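Local coordinates for protein disulfide isomerase (Pseudomonas aeruginosa, PDB 4N30) that probably acts as a thiol-disulfide oxidoreductase of the DsbA group within the thioredoxin family, exchanging disulfide bonds with other proteins, at residues K53-I58 and W214-L219. Residues are numbered along the deposited sequence; the frame is centred on the assembly and turned at random. Where two conformers were deposited one is given.
Sequences KARWTI and WLAKDL
With CG of Arg55 anti to the backbone nitrogen (chi1 170°) and the chain bent at the next bond, the guanidinium reaches the carbonyl oxygen of Leu219, while Trp56, its CG anti to the carbonyl carbon (chi1 -71°), places its indole beside Leu215 and Ala216. The contact joins two parts of a thioredoxin fold: the start of the central strand 56-62 and the last part of the C-terminal helix 205-216, which packs against the sheet. Arg55 NH1 donates to Leu219 O over 2.9 Å in a nearly straight bond, with the oxygen lying in the guanidinium plane at its edge. The carbonyl is held mainly by NH1, with Arg55 NH2 a weak second donor to Leu219 O at 3.4 Å and a more bent angle. NH2 also forms a salt bridge with Asp190 at the end of strand 185-190. The Leu219 carbonyl and the Asp190 carboxylate together restrict the rotation of the guanidinium, and the carboxylate probably balances its charge.

Within their own segment Arg55 and the indole lie against each other: Arg55 CG lies over one ring face, and CZ2 of Trp56 sits over the centre of the guanidinium. On the helix side, Ala216 CB meets the indole at its edge, 3.9 Å from Trp56 CZ2, and lies 3.7 Å from Arg55 NH2. Leu215 lies farther along the ring, its side chain running past the indole in the opposite direction, with Leu215 CD1 4.1 Å from Trp56 CD1.

A type I beta turn from Ala216 to Leu219, closed by a 2.8 Å bond from Leu219 N to Ala216 O, carries the chain round to Arg55. There CB of Leu219 rests 3.6 Å from Arg55 NH2.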
ATOM      1  N   LYS A  53      -2.518   2.163  16.791  1.00 20.28           N
ATOM      2  CA  LYS A  53      -2.503   3.414  17.547  0.50 22.60           C
ATOM      3  C   LYS A  53      -1.201   4.165  17.366  1.00 22.19           C
ATOM      4  O   LYS A  53      -0.920   5.130  18.088  1.00 20.95           O
ATOM      5  CB  LYS A  53      -2.784   3.171  19.032  0.50 25.10           C
ATOM      6  CG  LYS A  53      -4.081   2.438  19.327  0.50 26.91           C
ATOM      7  CD  LYS A  53      -5.270   3.038  18.607  0.50 26.43           C
ATOM      8  CE  LYS A  53      -6.443   2.058  18.601  0.50 30.84           C
ATOM      9  NZ  LYS A  53      -6.927   1.915  20.002  0.50 35.87           N
ATOM     10  N   ALA A  54      -0.382   3.784  16.354  1.00 18.41           N
ATOM     11  CA  ALA A  54       0.874   4.490  16.103  1.00 17.11           C
ATOM     12  C   ALA A  54       0.627   6.001  15.898  1.00 14.04           C
ATOM     13  O   ALA A  54      -0.306   6.456  15.235  1.00 16.02           O
ATOM     14  CB  ALA A  54       1.615   3.883  14.900  1.00 15.86           C
ATOM     15  N   ARG A  55       1.582   6.719  16.500  1.00 14.77           N
ATOM     16  CA  ARG A  55       1.590   8.170  16.350  1.00 14.88           C
ATOM     17  C   ARG A  55       1.740   8.629  14.839  1.00 13.68           C
ATOM     18  O   ARG A  55       1.030   9.568  14.455  1.00 15.19           O
ATOM     19  CB  ARG A  55       2.708   8.800  17.179  1.00 16.47           C
ATOM     20  CG  ARG A  55       2.886  10.264  16.841  1.00 20.21           C
ATOM     21  CD  ARG A  55       2.354  11.236  17.759  1.00 23.18           C
ATOM     22  NE  ARG A  55       2.820  12.583  17.360  1.00 18.32           N
ATOM     23  CZ  ARG A  55       3.606  13.420  18.047  1.00 19.98           C
ATOM     24  NH1 ARG A  55       4.182  13.040  19.194  1.00 22.85           N
ATOM     25  NH2 ARG A  55       3.818  14.645  17.544  1.00 18.33           N
ATOM     26  N   TRP A  56       2.650   8.008  14.068  1.00 13.02           N
ATOM     27  CA  TRP A  56       2.833   8.491  12.677  1.00 12.57           C
ATOM     28  C   TRP A  56       2.419   7.358  11.789  1.00 12.73           C
ATOM     29  O   TRP A  56       2.648   6.161  12.078  1.00 14.03           O
ATOM     30  CB  TRP A  56       4.313   8.774  12.432  1.00 13.65           C
ATOM     31  CG  TRP A  56       4.730  10.004  13.211  1.00 13.17           C
ATOM     32  CD1 TRP A  56       4.474  11.299  12.938  1.00 13.74           C
ATOM     33  CD2 TRP A  56       5.463   9.967  14.446  1.00 14.56           C
ATOM     34  NE1 TRP A  56       5.039  12.141  13.936  1.00 14.25           N
ATOM     35  CE2 TRP A  56       5.650  11.355  14.864  1.00 13.35           C
ATOM     36  CE3 TRP A  56       6.038   8.951  15.227  1.00 13.90           C
ATOM     37  CZ2 TRP A  56       6.327  11.702  16.040  1.00 13.85           C
ATOM     38  CZ3 TRP A  56       6.803   9.334  16.381  1.00 15.23           C
ATOM     39  CH2 TRP A  56       6.916  10.687  16.759  1.00 15.29           C
ATOM     40  N   THR A  57       1.817   7.711  10.664  1.00 12.71           N
ATOM     41  CA  THR A  57       1.406   6.711   9.645  1.00 11.73           C
ATOM     42  C   THR A  57       2.147   7.055   8.345  1.00 12.38           C
ATOM     43  O   THR A  57       2.041   8.199   7.846  1.00 12.31           O
ATOM     44  CB  THR A  57      -0.027   6.855   9.357  1.00 12.44           C
ATOM     45  OG1 THR A  57      -0.776   6.340  10.486  1.00 12.69           O
ATOM     46  CG2 THR A  57      -0.506   5.979   8.091  1.00 13.80           C
ATOM     47  N   ILE A  58       2.859   6.070   7.812  1.00 11.41           N
ATOM     48  CA  ILE A  58       3.447   6.159   6.451  1.00 10.86           C
ATOM     49  C   ILE A  58       2.432   5.646   5.446  1.00 10.18           C
ATOM     50  O   ILE A  58       2.102   4.409   5.505  1.00 11.20           O
ATOM     51  CB  ILE A  58       4.713   5.346   6.327  1.00 11.56           C
ATOM     52  CG1 ILE A  58       5.823   5.835   7.298  1.00 13.19           C
ATOM     53  CG2 ILE A  58       5.214   5.346   4.881  1.00 12.04           C
ATOM     54  CD1 ILE A  58       7.067   4.948   7.418  1.00 15.00           C
ATOM     55  N   TRP A 214      10.952  16.740  10.770  1.00  9.72           N
ATOM     56  CA  TRP A 214      10.318  17.938  10.204  1.00 10.37           C
ATOM     57  C   TRP A 214       8.857  18.118  10.652  1.00 11.51           C
ATOM     58  O   TRP A 214       8.425  19.237  10.974  1.00 11.20           O
ATOM     59  CB  TRP A 214      10.425  17.835   8.679  1.00 11.22           C
ATOM     60  CG  TRP A 214       9.846  19.024   7.943  1.00 10.74           C
ATOM     61  CD1 TRP A 214      10.587  20.121   7.455  1.00 10.67           C
ATOM     62  CD2 TRP A 214       8.503  19.211   7.481  1.00 11.55           C
ATOM     63  NE1 TRP A 214       9.743  20.989   6.762  1.00 11.56           N
ATOM     64  CE2 TRP A 214       8.467  20.487   6.796  1.00 11.61           C
ATOM     65  CE3 TRP A 214       7.323  18.476   7.635  1.00 11.27           C
ATOM     66  CZ2 TRP A 214       7.321  20.986   6.171  1.00 12.42           C
ATOM     67  CZ3 TRP A 214       6.122  19.005   7.015  1.00 11.76           C
ATOM     68  CH2 TRP A 214       6.147  20.217   6.310  1.00 13.45           C
ATOM     69  N   LEU A 215       8.137  17.002  10.780  1.00 10.62           N
ATOM     70  CA  LEU A 215       6.759  17.083  11.265  1.00 11.13           C
ATOM     71  C   LEU A 215       6.702  17.530  12.740  1.00 11.19           C
ATOM     72  O   LEU A 215       5.791  18.315  13.096  1.00 12.64           O
ATOM     73  CB  LEU A 215       6.087  15.730  11.108  1.00 11.68           C
ATOM     74  CG  LEU A 215       5.757  15.265   9.694  1.00 10.57           C
ATOM     75  CD1 LEU A 215       5.305  13.794   9.774  1.00 12.10           C
ATOM     76  CD2 LEU A 215       4.661  16.118   9.080  1.00 11.47           C
ATOM     77  N   ALA A 216       7.593  17.004  13.571  1.00 11.31           N
ATOM     78  CA  ALA A 216       7.271  16.897  14.969  1.00 13.20           C
ATOM     79  C   ALA A 216       8.485  16.907  15.914  1.00 12.57           C
ATOM     80  O   ALA A 216       8.261  16.567  17.122  1.00 14.67           O
ATOM     81  CB  ALA A 216       6.529  15.526  15.180  1.00 15.30           C
ATOM     82  N   LYS A 217       9.574  17.542  15.566  1.00 12.31           N
ATOM     83  CA  LYS A 217      10.819  17.440  16.451  1.00 12.72           C
ATOM     84  C   LYS A 217      10.489  18.035  17.829  1.00 14.26           C
ATOM     85  O   LYS A 217      11.112  17.651  18.829  1.00 15.73           O
ATOM     86  CB  LYS A 217      11.988  18.166  15.803  1.00 13.18           C
ATOM     87  CG  LYS A 217      11.795  19.658  15.676  1.00 13.37           C
ATOM     88  CD  LYS A 217      12.948  20.323  14.934  1.00 15.77           C
ATOM     89  CE  LYS A 217      12.967  20.190  13.481  1.00 16.35           C
ATOM     90  NZ  LYS A 217      11.766  20.584  12.724  1.00 20.67           N
ATOM     91  N   ASP A 218       9.638  19.082  17.955  1.00 13.65           N
ATOM     92  CA  ASP A 218       9.377  19.743  19.262  1.00 13.36           C
ATOM     93  C   ASP A 218       8.218  19.107  20.000  1.00 15.46           C
ATOM     94  O   ASP A 218       7.856  19.573  21.083  1.00 16.75           O
ATOM     95  CB  ASP A 218       9.101  21.219  19.021  1.00 14.03           C
ATOM     96  CG  ASP A 218      10.292  21.938  18.337  1.00 15.42           C
ATOM     97  OD1 ASP A 218      11.380  21.832  18.958  1.00 15.64           O
ATOM     98  OD2 ASP A 218      10.113  22.612  17.300  1.00 16.56           O
ATOM     99  N   LEU A 219       7.635  18.014  19.494  1.00 16.75           N
ATOM    100  CA  LEU A 219       6.481  17.380  20.122  1.00 17.54           C
ATOM    101  C   LEU A 219       6.754  15.940  20.424  1.00 22.43           C
ATOM    102  O   LEU A 219       5.894  15.092  20.251  1.00 26.95           O
ATOM    103  CB  LEU A 219       5.280  17.478  19.130  1.00 19.60           C
ATOM    104  CG  LEU A 219       4.481  18.831  19.143  1.00 22.71           C
ATOM    105  CD1 LEU A 219       5.286  20.019  18.643  1.00 22.57           C
ATOM    106  CD2 LEU A 219       3.155  18.735  18.390  1.00 26.94           C
TER